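Local coordinates for protein microbial serine proteinases; subtilisin (Bacillus subtilis, PDB 2GKO) that hydrolyses peptide bonds as a psychrophilic, calcium-loaded serine protease of the subtilisin family, at residues A2-W8 with P229-Y234; I10-Y14 with V89-A93; P42-N47 with L80-G84; I119-D124 with A151-A155; T131-I135 with A259-W263. One frame throughout, in Å; residues are numbered along the deposited sequence.

Contact 1. Residues A2-W8 with P229-Y234; sequences ASQSTPW and PGAAVY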
# COMPACT_ATOMS: atom_id res chain seq x y z
N ALA A 2 19.16 -9.75 -6.87
CA ALA A 2 17.85 -10.36 -6.67
C ALA A 2 17.78 -11.66 -7.44
O ALA A 2 18.48 -11.83 -8.44
CB ALA A 2 16.73 -9.42 -7.12
N SER A 3 16.96 -12.59 -6.98
CA SER A 3 16.67 -13.82 -7.73
C SER A 3 15.41 -13.67 -8.58
O SER A 3 15.05 -14.58 -9.34
CB SER A 3 16.54 -15.01 -6.77
OG SER A 3 15.51 -14.82 -5.81
N GLN A 4 14.72 -12.54 -8.43
CA GLN A 4 13.57 -12.17 -9.26
C GLN A 4 13.65 -10.70 -9.63
O GLN A 4 14.02 -9.86 -8.82
CB GLN A 4 12.24 -12.46 -8.55
CG GLN A 4 12.19 -13.82 -7.87
CD GLN A 4 10.82 -14.15 -7.28
OE1 GLN A 4 10.73 -14.92 -6.31
NE2 GLN A 4 9.77 -13.62 -7.89
N SER A 5 13.33 -10.39 -10.88
CA SER A 5 13.24 -9.01 -11.34
C SER A 5 11.82 -8.49 -11.13
O SER A 5 11.63 -7.41 -10.59
CB SER A 5 13.61 -8.91 -12.82
OG SER A 5 14.96 -9.35 -13.02
N THR A 6 10.84 -9.27 -11.58
CA THR A 6 9.43 -8.92 -11.50
C THR A 6 8.69 -10.09 -10.89
O THR A 6 8.32 -11.06 -11.54
CB THR A 6 8.88 -8.57 -12.87
OG1 THR A 6 9.20 -9.63 -13.79
CG2 THR A 6 9.61 -7.34 -13.41
N PRO A 7 8.53 -10.03 -9.57
CA PRO A 7 7.71 -10.99 -8.85
C PRO A 7 6.30 -11.17 -9.39
O PRO A 7 5.77 -10.32 -10.10
CB PRO A 7 7.66 -10.37 -7.46
CG PRO A 7 8.98 -9.71 -7.33
CD PRO A 7 9.18 -9.07 -8.66
N TRP A 8 5.66 -12.28 -9.02
CA TRP A 8 4.35 -12.61 -9.59
C TRP A 8 3.34 -11.49 -9.43
O TRP A 8 2.56 -11.19 -10.34
CB TRP A 8 3.79 -13.94 -9.02
CG TRP A 8 3.08 -13.82 -7.69
CD1 TRP A 8 3.62 -14.07 -6.46
CD2 TRP A 8 1.71 -13.45 -7.46
NE1 TRP A 8 2.68 -13.87 -5.48
CE2 TRP A 8 1.50 -13.47 -6.06
CE3 TRP A 8 0.65 -13.09 -8.29
CZ2 TRP A 8 0.26 -13.17 -5.50
CZ3 TRP A 8 -0.58 -12.77 -7.73
CH2 TRP A 8 -0.76 -12.81 -6.33
N PRO A 229 -2.04 -8.13 -5.22
CA PRO A 229 -1.24 -9.28 -4.78
C PRO A 229 -0.67 -9.14 -3.37
O PRO A 229 -0.02 -8.14 -3.06
CB PRO A 229 -0.12 -9.31 -5.82
CG PRO A 229 -0.73 -8.72 -7.01
CD PRO A 229 -1.54 -7.57 -6.50
N GLY A 230 -0.92 -10.13 -2.53
CA GLY A 230 -0.46 -10.09 -1.14
C GLY A 230 0.08 -11.36 -0.54
O GLY A 230 0.67 -11.30 0.54
N ALA A 231 -0.07 -12.50 -1.22
CA ALA A 231 0.42 -13.78 -0.72
C ALA A 231 1.71 -14.16 -1.46
O ALA A 231 1.79 -14.02 -2.68
CB ALA A 231 -0.66 -14.89 -0.87
N ALA A 232 2.69 -14.64 -0.71
CA ALA A 232 3.97 -15.09 -1.25
C ALA A 232 4.65 -14.05 -2.11
O ALA A 232 5.04 -14.32 -3.26
CB ALA A 232 3.77 -16.38 -2.01
N VAL A 233 4.78 -12.84 -1.55
CA VAL A 233 5.34 -11.67 -2.24
C VAL A 233 6.83 -11.51 -1.90
O VAL A 233 7.22 -11.35 -0.75
CB VAL A 233 4.57 -10.39 -1.88
CG1 VAL A 233 5.24 -9.15 -2.46
CG2 VAL A 233 3.14 -10.49 -2.36
N TYR A 234 7.65 -11.58 -2.94
CA TYR A 234 9.10 -11.42 -2.83
C TYR A 234 9.37 -9.94 -2.98
O TYR A 234 8.86 -9.29 -3.88
CB TYR A 234 9.79 -12.19 -3.98
CG TYR A 234 11.29 -12.06 -4.11
CD1 TYR A 234 12.12 -12.95 -3.46
CD2 TYR A 234 11.87 -11.08 -4.91
CE1 TYR A 234 13.49 -12.89 -3.62
CE2 TYR A 234 13.25 -10.99 -5.05
CZ TYR A 234 14.05 -11.90 -4.41
OH TYR A 234 15.43 -11.85 -4.53
O HOH W 1 17.00 -13.53 -3.24

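Contact 2. Residues I10-Y14 with V89-A93; sequences IKAIY and VYGVA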
# COMPACT_ATOMS: atom_id res chain seq x y z
N ILE A 10 3.91 -8.24 -9.25
CA ILE A 10 4.28 -7.15 -10.15
C ILE A 10 3.79 -7.50 -11.55
O ILE A 10 3.13 -6.70 -12.19
CB ILE A 10 5.80 -6.89 -10.13
CG1 ILE A 10 6.26 -6.43 -8.72
CG2 ILE A 10 6.20 -5.86 -11.15
CD1 ILE A 10 5.48 -5.28 -8.11
N LYS A 11 4.09 -8.71 -12.01
CA LYS A 11 3.61 -9.18 -13.31
C LYS A 11 2.09 -9.16 -13.33
O LYS A 11 1.49 -8.77 -14.31
CB LYS A 11 4.13 -10.57 -13.63
CG LYS A 11 5.62 -10.64 -13.87
CD LYS A 11 6.00 -12.01 -14.46
CE LYS A 11 7.45 -12.10 -14.92
NZ LYS A 11 8.38 -12.42 -13.82
N ALA A 12 1.45 -9.57 -12.23
CA ALA A 12 -0.01 -9.57 -12.18
C ALA A 12 -0.62 -8.19 -12.29
O ALA A 12 -1.54 -7.96 -13.07
CB ALA A 12 -0.49 -10.27 -10.94
N ILE A 13 -0.13 -7.24 -11.51
CA ILE A 13 -0.70 -5.91 -11.58
C ILE A 13 -0.33 -5.19 -12.91
O ILE A 13 -1.09 -4.34 -13.35
CB ILE A 13 -0.37 -5.07 -10.28
CG1 ILE A 13 -1.31 -3.89 -10.14
CG2 ILE A 13 1.07 -4.60 -10.24
CD1 ILE A 13 -1.33 -3.31 -8.71
N TYR A 14 0.79 -5.55 -13.51
CA TYR A 14 1.20 -5.01 -14.82
C TYR A 14 0.48 -5.75 -15.95
O TYR A 14 0.43 -5.25 -17.09
CB TYR A 14 2.72 -5.11 -15.04
CG TYR A 14 3.39 -3.82 -14.68
CD1 TYR A 14 3.79 -2.92 -15.66
CD2 TYR A 14 3.55 -3.44 -13.35
CE1 TYR A 14 4.36 -1.69 -15.33
CE2 TYR A 14 4.11 -2.22 -13.01
CZ TYR A 14 4.52 -1.35 -14.00
OH TYR A 14 5.07 -0.15 -13.65
N VAL A 89 15.32 -6.19 -7.84
CA VAL A 89 13.88 -6.29 -7.93
C VAL A 89 13.23 -4.96 -8.29
O VAL A 89 13.75 -3.89 -7.96
CB VAL A 89 13.29 -6.89 -6.60
CG1 VAL A 89 13.19 -5.83 -5.50
CG2 VAL A 89 11.94 -7.54 -6.86
N TYR A 90 12.10 -5.04 -8.99
CA TYR A 90 11.31 -3.91 -9.44
C TYR A 90 9.99 -3.91 -8.68
O TYR A 90 9.37 -4.96 -8.49
CB TYR A 90 11.01 -4.02 -10.93
CG TYR A 90 12.18 -3.68 -11.82
CD1 TYR A 90 13.05 -4.68 -12.25
CD2 TYR A 90 12.41 -2.38 -12.23
CE1 TYR A 90 14.14 -4.36 -13.08
CE2 TYR A 90 13.49 -2.06 -13.05
CZ TYR A 90 14.34 -3.05 -13.47
OH TYR A 90 15.39 -2.68 -14.30
N GLY A 91 9.58 -2.72 -8.26
CA GLY A 91 8.24 -2.49 -7.76
C GLY A 91 7.39 -1.80 -8.79
O GLY A 91 7.78 -1.58 -9.95
N VAL A 92 6.20 -1.44 -8.37
CA VAL A 92 5.17 -1.01 -9.30
C VAL A 92 5.50 0.35 -9.93
O VAL A 92 5.26 0.57 -11.13
CB VAL A 92 3.75 -0.97 -8.62
CG1 VAL A 92 2.72 -0.43 -9.57
CG2 VAL A 92 3.33 -2.36 -8.14
N ALA A 93 6.03 1.28 -9.13
CA ALA A 93 6.29 2.67 -9.56
C ALA A 93 7.75 3.01 -9.26
O ALA A 93 8.04 3.76 -8.32
CB ALA A 93 5.37 3.62 -8.85

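Contact 3. Residues P42-N47 with L80-G84; sequences PDLSNN and LANGG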
# COMPACT_ATOMS: atom_id res chain seq x y z
N PRO A 42 20.22 -1.49 -2.32
CA PRO A 42 20.54 -1.10 -3.70
C PRO A 42 19.35 -0.87 -4.61
O PRO A 42 19.46 -0.13 -5.56
CB PRO A 42 21.37 -2.29 -4.24
CG PRO A 42 21.46 -3.27 -3.19
CD PRO A 42 20.90 -2.72 -1.90
N ASP A 43 18.23 -1.53 -4.33
CA ASP A 43 17.05 -1.38 -5.16
C ASP A 43 16.10 -0.29 -4.67
O ASP A 43 15.08 -0.07 -5.28
CB ASP A 43 16.26 -2.68 -5.23
CG ASP A 43 17.08 -3.85 -5.72
OD1 ASP A 43 18.12 -3.63 -6.39
OD2 ASP A 43 16.74 -5.01 -5.48
N LEU A 44 16.49 0.41 -3.60
CA LEU A 44 15.67 1.51 -3.05
C LEU A 44 16.38 2.84 -2.93
O LEU A 44 15.75 3.88 -2.99
CB LEU A 44 15.13 1.15 -1.65
CG LEU A 44 14.24 -0.08 -1.56
CD1 LEU A 44 13.92 -0.41 -0.11
CD2 LEU A 44 12.96 0.17 -2.33
N SER A 45 17.71 2.80 -2.79
CA SER A 45 18.49 3.96 -2.38
C SER A 45 18.29 5.18 -3.28
O SER A 45 18.20 6.31 -2.81
CB SER A 45 19.98 3.58 -2.38
OG SER A 45 20.76 4.71 -2.00
N ASN A 46 18.21 4.94 -4.57
CA ASN A 46 18.09 6.02 -5.51
C ASN A 46 16.74 6.72 -5.48
O ASN A 46 16.60 7.81 -6.04
CB ASN A 46 18.36 5.51 -6.92
CG ASN A 46 19.61 6.13 -7.53
OD1 ASN A 46 20.70 6.13 -6.93
ND2 ASN A 46 19.45 6.64 -8.73
N ASN A 47 15.73 6.08 -4.88
CA ASN A 47 14.42 6.68 -4.73
C ASN A 47 14.20 7.33 -3.36
O ASN A 47 13.19 7.96 -3.14
CB ASN A 47 13.30 5.68 -5.02
CG ASN A 47 13.12 5.46 -6.50
OD1 ASN A 47 13.42 6.35 -7.30
ND2 ASN A 47 12.59 4.30 -6.89
N LEU A 80 7.95 0.62 -5.01
CA LEU A 80 8.86 1.46 -5.82
C LEU A 80 10.32 1.01 -5.98
O LEU A 80 11.17 1.83 -6.35
CB LEU A 80 8.77 2.93 -5.34
CG LEU A 80 8.99 3.24 -3.85
CD1 LEU A 80 10.36 2.82 -3.33
CD2 LEU A 80 8.80 4.75 -3.65
N ALA A 81 10.63 -0.26 -5.72
CA ALA A 81 11.99 -0.77 -6.00
C ALA A 81 12.30 -0.49 -7.48
O ALA A 81 11.42 -0.53 -8.32
CB ALA A 81 12.09 -2.24 -5.70
N ASN A 82 13.55 -0.19 -7.78
CA ASN A 82 13.91 0.35 -9.10
C ASN A 82 14.85 -0.56 -9.89
O ASN A 82 15.41 -0.12 -10.89
CB ASN A 82 14.53 1.74 -8.97
CG ASN A 82 15.84 1.72 -8.22
OD1 ASN A 82 16.41 0.67 -7.99
ND2 ASN A 82 16.29 2.90 -7.75
N GLY A 83 15.04 -1.78 -9.42
CA GLY A 83 15.92 -2.75 -10.06
C GLY A 83 17.40 -2.53 -9.82
O GLY A 83 18.21 -3.29 -10.36
N GLY A 84 17.78 -1.54 -9.02
CA GLY A 84 19.17 -1.26 -8.73
C GLY A 84 19.96 -0.86 -9.97
O GLY A 84 19.56 0.04 -10.68
O HOH W 2 18.50 2.35 -6.06
O HOH W 3 15.51 5.69 -9.04

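Contact 4. Residues I119-D124 with A151-A155; sequences IRHAGD and AVDYA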
# COMPACT_ATOMS: atom_id res chain seq x y z
N ILE A 119 1.23 10.78 9.84
CA ILE A 119 0.18 11.03 8.87
C ILE A 119 0.02 12.54 8.71
O ILE A 119 -0.03 13.05 7.61
CB ILE A 119 -1.16 10.39 9.29
CG1 ILE A 119 -1.06 8.86 9.31
CG2 ILE A 119 -2.26 10.79 8.32
CD1 ILE A 119 -2.19 8.23 10.05
N ARG A 120 -0.10 13.25 9.84
CA ARG A 120 -0.23 14.69 9.77
C ARG A 120 0.97 15.34 9.09
O ARG A 120 0.79 16.25 8.30
CB ARG A 120 -0.44 15.29 11.15
CG ARG A 120 -1.78 14.90 11.79
CD ARG A 120 -1.96 15.47 13.17
NE ARG A 120 -1.79 16.91 13.11
CZ ARG A 120 -2.76 17.80 12.85
NH1 ARG A 120 -2.45 19.09 12.80
NH2 ARG A 120 -4.03 17.40 12.66
N HIS A 121 2.17 14.88 9.42
CA HIS A 121 3.38 15.44 8.84
C HIS A 121 3.41 15.27 7.32
O HIS A 121 3.78 16.19 6.59
CB HIS A 121 4.63 14.86 9.48
CG HIS A 121 5.90 15.50 9.00
ND1 HIS A 121 6.15 16.85 9.19
CD2 HIS A 121 6.93 15.02 8.28
CE1 HIS A 121 7.32 17.15 8.63
NE2 HIS A 121 7.81 16.06 8.08
N ALA A 122 2.98 14.11 6.83
CA ALA A 122 2.92 13.85 5.41
C ALA A 122 1.97 14.85 4.75
O ALA A 122 2.27 15.40 3.71
CB ALA A 122 2.46 12.43 5.14
N GLY A 123 0.82 15.10 5.37
CA GLY A 123 -0.11 16.10 4.87
C GLY A 123 0.49 17.50 4.87
O GLY A 123 0.31 18.24 3.90
N ASP A 124 1.21 17.84 5.93
CA ASP A 124 1.82 19.16 6.06
C ASP A 124 2.90 19.35 5.00
O ASP A 124 3.07 20.45 4.47
CB ASP A 124 2.39 19.36 7.46
CG ASP A 124 1.32 19.53 8.50
OD1 ASP A 124 1.61 19.30 9.68
OD2 ASP A 124 0.15 19.88 8.21
N ALA A 151 -6.07 12.04 12.03
CA ALA A 151 -4.89 12.32 11.22
C ALA A 151 -5.15 11.96 9.77
O ALA A 151 -4.83 12.73 8.87
CB ALA A 151 -3.69 11.58 11.78
N VAL A 152 -5.77 10.80 9.53
CA VAL A 152 -6.15 10.38 8.18
C VAL A 152 -7.06 11.40 7.51
O VAL A 152 -6.84 11.79 6.37
CB VAL A 152 -6.79 8.97 8.17
CG1 VAL A 152 -7.50 8.66 6.86
CG2 VAL A 152 -5.74 7.91 8.47
N ASP A 153 -8.07 11.83 8.25
CA ASP A 153 -9.01 12.81 7.72
C ASP A 153 -8.32 14.14 7.41
O ASP A 153 -8.60 14.75 6.38
CB ASP A 153 -10.16 13.02 8.71
CG ASP A 153 -11.03 11.77 8.89
OD1 ASP A 153 -11.10 10.94 7.95
OD2 ASP A 153 -11.67 11.56 9.96
N TYR A 154 -7.43 14.57 8.30
CA TYR A 154 -6.65 15.79 8.13
C TYR A 154 -5.82 15.73 6.85
O TYR A 154 -5.85 16.64 6.02
CB TYR A 154 -5.75 15.94 9.35
CG TYR A 154 -4.77 17.09 9.33
CD1 TYR A 154 -5.13 18.36 9.75
CD2 TYR A 154 -3.44 16.88 8.93
CE1 TYR A 154 -4.22 19.40 9.75
CE2 TYR A 154 -2.51 17.92 8.94
CZ TYR A 154 -2.91 19.17 9.35
OH TYR A 154 -2.01 20.20 9.37
N ALA A 155 -5.08 14.64 6.70
CA ALA A 155 -4.25 14.47 5.50
C ALA A 155 -5.06 14.38 4.22
O ALA A 155 -4.69 14.96 3.21
CB ALA A 155 -3.35 13.25 5.66

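Contact 5. Residues T131-I135 with A259-W263; sequences TKVVI and AAKIW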
# COMPACT_ATOMS: atom_id res chain seq x y z
N THR A 131 3.18 19.28 -3.29
CA THR A 131 3.52 18.03 -3.96
C THR A 131 2.48 16.98 -3.63
O THR A 131 1.71 17.12 -2.67
CB THR A 131 4.95 17.60 -3.53
OG1 THR A 131 5.45 16.60 -4.42
CG2 THR A 131 4.95 16.96 -2.15
N LYS A 132 2.44 15.93 -4.44
CA LYS A 132 1.45 14.87 -4.32
C LYS A 132 2.03 13.73 -3.49
O LYS A 132 3.20 13.33 -3.67
CB LYS A 132 1.00 14.40 -5.70
CG LYS A 132 0.36 15.50 -6.56
CD LYS A 132 -0.76 16.22 -5.81
CE LYS A 132 -1.72 16.89 -6.78
NZ LYS A 132 -2.88 17.52 -6.09
N VAL A 133 1.23 13.26 -2.54
CA VAL A 133 1.67 12.26 -1.58
C VAL A 133 0.64 11.13 -1.55
O VAL A 133 -0.58 11.37 -1.40
CB VAL A 133 1.88 12.86 -0.19
CG1 VAL A 133 2.30 11.80 0.79
CG2 VAL A 133 2.92 13.98 -0.24
N VAL A 134 1.14 9.90 -1.68
CA VAL A 134 0.37 8.70 -1.42
C VAL A 134 0.93 8.10 -0.13
O VAL A 134 2.08 7.67 -0.09
CB VAL A 134 0.52 7.66 -2.55
CG1 VAL A 134 -0.35 6.41 -2.24
CG2 VAL A 134 0.13 8.25 -3.91
N ILE A 135 0.14 8.10 0.93
CA ILE A 135 0.50 7.36 2.13
C ILE A 135 0.17 5.88 1.94
O ILE A 135 -0.92 5.54 1.51
CB ILE A 135 -0.30 7.86 3.38
CG1 ILE A 135 0.24 9.23 3.80
CG2 ILE A 135 -0.18 6.85 4.52
CD1 ILE A 135 -0.55 9.92 4.93
N ALA A 259 -1.23 3.66 -7.68
CA ALA A 259 -1.77 5.00 -7.52
C ALA A 259 -0.75 6.04 -7.95
O ALA A 259 -1.09 7.01 -8.63
CB ALA A 259 -2.19 5.24 -6.06
N ALA A 260 0.51 5.85 -7.57
CA ALA A 260 1.58 6.78 -7.94
C ALA A 260 1.86 6.80 -9.43
O ALA A 260 2.07 7.85 -10.02
CB ALA A 260 2.84 6.46 -7.17
N LYS A 261 1.84 5.62 -10.04
CA LYS A 261 2.00 5.46 -11.48
C LYS A 261 0.88 6.20 -12.22
O LYS A 261 1.13 6.89 -13.24
CB LYS A 261 1.99 3.96 -11.82
CG LYS A 261 2.38 3.61 -13.23
CD LYS A 261 2.53 2.11 -13.40
CE LYS A 261 2.63 1.71 -14.88
NZ LYS A 261 3.88 2.18 -15.52
N ILE A 262 -0.35 6.06 -11.73
CA ILE A 262 -1.49 6.76 -12.30
C ILE A 262 -1.32 8.27 -12.11
O ILE A 262 -1.45 9.05 -13.06
CB ILE A 262 -2.80 6.27 -11.64
CG1 ILE A 262 -3.09 4.83 -12.06
CG2 ILE A 262 -3.99 7.16 -12.00
CD1 ILE A 262 -4.16 4.15 -11.22
N TRP A 263 -0.99 8.69 -10.89
CA TRP A 263 -0.94 10.10 -10.55
C TRP A 263 0.11 10.84 -11.38
O TRP A 263 -0.12 11.99 -11.76
CB TRP A 263 -0.67 10.30 -9.05
CG TRP A 263 -1.36 11.48 -8.44
CD1 TRP A 263 -1.89 12.58 -9.08
CD2 TRP A 263 -1.63 11.68 -7.04
NE1 TRP A 263 -2.48 13.42 -8.18
CE2 TRP A 263 -2.34 12.89 -6.92
CE3 TRP A 263 -1.37 10.94 -5.89
CZ2 TRP A 263 -2.76 13.38 -5.68
CZ3 TRP A 263 -1.79 11.42 -4.68
CH2 TRP A 263 -2.47 12.63 -4.57

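Contact 1. Residues A2-W8 with P229-Y234
Trp8 and Tyr234, one aromatic from each segment, carry most of this contact, which lays the N-terminal loop against the turn leading into the two-stranded antiparallel sheet of 233-236 and 242-245. With chi1 at 83°, Trp8 CG stands between its own backbone N and carbonyl carbon, and the indole swings out to the turn. There Trp8 NE1 donates to Ala231 O at 2.9 Å, an acceptor lying in the ring plane, and more weakly to Ala232 O at 3.3 Å. Pro229 CB rests over a face of the six-membered ring of Trp8, 4.0 Å from its centroid, as a CH-pi contact. Tyr234 reaches back along the loop, its CG anti to the backbone N (chi1 175°). Gln4 lies over one face of this ring: Gln4 CG is 4.1 Å from the Tyr234 centroid, and the amide stacks 15° from parallel. Pro7 CG comes in at the edge, 4.0 Å from Tyr234 CD2. At the far end Ser3 N donates almost straight to Tyr234 OH at 3.0 Å, and a water 2.6 Å from Tyr234 OH, in the ring plane, also bonds Ser3 OG. The ring of Tyr242 also meets Tyr234, nearly parallel to it. Two N-H donors, one backbone and one indole, tie the irregular N-terminal loop down at both ends, with CH-pi contacts, the Gln4 amide stack and proline carbons filling the rest.

Contact 2. Residues I10-Y14 with V89-A93
Val92 turns both its methyls to helix 8-14: CG2 meets Ile10 and Ile13, CG1 meets Tyr14. Val92 CG2 lies 3.6 Å from Ile10 CD1 and, with the side chains crossing at about a right angle, 3.8 Å from Ile13 CG2. The other methyl, Val92 CG1, lies 4.1 Å from Tyr14 CE2. Ile10 is folded at both torsions (chi1 -63°, chi2 -52°), which carries its CD1 over the loop. There Ile10 CD1 lies 3.9 Å from Gly91 CA, while Ile10 CG1 passes 3.4 Å from Tyr90 O.

The polar part belongs to Tyr14, whose hydroxyl donates to Val92 O across a short 2.6 Å. That oxygen lies in the plane of the ring, and the donor is tilted slightly from the carbonyl plane. The first torsion of Tyr14, -97°, departs from the usual staggered values and places the hydroxyl at Val92 O. The same hydroxyl takes the backbone N-H of Ser23 and, weakly, Lys261 NZ, so one buried oxygen joins the helix to two loops. A phenylalanine here would probably keep the ring packing but leave Val92 O and the Ser23 N-H without this shared mate.

His254 of helix 248-265 touches Ile10, Ile13 and Val92, so a third element joins the cluster. Such packing is that of a short N-terminal helix lying on the subtilase alpha/beta core, between helix 248-265 and the loop that precedes strand 97-102.

Contact 3. Residues P42-N47 with L80-G84
An Asx turn at Asn82, set against the carbonyl of Asp43, is the centre of this contact between two loops. Asn82 OD1 accepts from Gly84 N at 2.8 Å, the donor tilted 30° from the side chain's carbonyl plane. The first torsion, 64°, holds CG between the backbone N and carbonyl carbon of Asn82, turning the amide over Asp43. Asn82 N donates to Asp43 O at 2.9 Å, in the carbonyl plane. Asn82 OD1 also comes within 3.1 Å of Asp43 O, an approach of two acceptors that is not a bond.

The turn follows helix 71-80, which starts at His71 of the inhibitor pocket, and the partner loop leads into strand 48-53, which carries the calcium ligand Glu49; the contact thus ties two connections of the subtilase alpha/beta core. Asn82 ND2 extends the link through water. One water accepts from Asn82 ND2 and Asn46 N and donates to Pro42 O; a second accepts from Asn82 ND2 and donates to Asn47 OD1. An alanine in place of Asn82 would probably leave Gly84 N without its acceptor and both waters without a shared donor, freeing the turn to shift.

Asn47 ND2 donates to Leu80 O at 2.9 Å, close to its own amide plane, and also to Pro94 O. Carboxylate oxygen OD2 of Asp43 is taken by Tyr242 and Val89. On the apolar side, Leu44 CD2 meets Leu80 CD1 at 3.8 Å, the two side chains at about a right angle. Gly84, at positive phi, puts its CA 3.4 Å from Pro42 O.

Contact 4. Residues I119-D124 with A151-A155
Ile119 on Ala151 and Arg120 on Tyr154 mark a packing of two helices, 112-129 and 146-157, side by side against the parallel sheet of the subtilase alpha/beta core. Each belongs to a beta-alpha-beta connection, one leading into strand 133-137 and the other out of it. The axes of segments 119-124 and 151-155 approach to 8.3 Å and are nearly parallel, at 7°. Gly123 and Ala155 permit this: their CA atoms lie 4.5 Å apart, and a side chain at Gly123 would be tight against Ala155. On the sheet side Ile119 CB packs on Ala151 CB at 3.7 Å, Ile119 CD1 meets Val152 CG2, and Ile119 CG2 touches Ala155 CB at 3.8 Å. Ile119 and Val152 both reach Met137 of the strand beneath.

On the outer side Tyr154, with CG anti to the backbone N (chi1 175°), lays its ring across toward the other helix. Arg120 bends at its third torsion and folds its guanidinium over that ring, a cation-pi contact with Arg120 CZ 3.7 Å from the Tyr154 centroid. The two planes are 31° apart, and Arg120 NH2 comes closest to the ring, near its rim. Positive charge over the face and a carboxylate at the phenol would probably polarise the ring. The carboxylate of Asp124 stands almost perpendicular to the ring plane, and into it Tyr154 OH donates a very short bond, 2.5 Å to Asp124 OD2.

Contact 5. Residues T131-I135 with A259-W263
Lys132 and Val134 both reach toward Trp263, one over the indole's face and the other at its edge. The facial contact is CH-pi: Lys132 CB stands 3.8 Å from the centroid of the six-membered ring of Trp263, only 8° off the normal. The lysine chain bends at its second torsion (-52°) and then runs over the ring instead of leaving it, with Lys132 CD 3.5 Å from Trp263 CZ2 and Lys132 CE near Trp263 NE1.

Edge contacts come from Val133 and Val134. Val134 CG2 lies in the indole plane, 3.7 Å from Trp263 CE3, and Val133 O sits near that plane, 3.5 Å from Trp263 CZ3. The same Val134 methyl reaches Ala259 CB at 4.4 Å, one turn earlier on the helix.

No hydrogen bond crosses between the segments; the polar ends turn to a common outside partner. Trp263 NE1 donates to Ala269 O, and Lys132 NZ bonds weakly to the same oxygen, so indole and ammonium are gathered at one carbonyl.

Helix segment 259-263 runs nearly antiparallel to strand segment 133-135, 166° between their directions, at an axis distance of 9.4 Å. Val134 and Ala259 also touch strand 161-165, and Val274 of helix 271-283 packs on Trp263. On the other face Val133 packs on Ala126, and Ile135 on Ile119 and Ala122, of helix 112-129, so the strand lies mid-layer in the alpha/beta/alpha sandwich of the subtilase fold, between helices 112-129 and 248-265.

How the contacts relate
From the N terminus, contact 1 opens first and closes last but one, joining the leading loop to residues 229-234. Contact 2 opens next, on helix 8-14, and closes at 89-93; contact 3 lies wholly within that loop, and both lie within contact 1. Contact 2 touches both: Ser5 bonds to Tyr90, and Gly91 to Ala81. Contact 4 opens and closes later, still inside contact 1, on the far side of the chain's centre. Contact 5 starts between the two segments of contact 4 and ends at 259-263, so it crosses contacts 4 and 1. Strand 133-137 thereby joins the helices on its two faces, while Ala260 packs on Ala93 of contact 2.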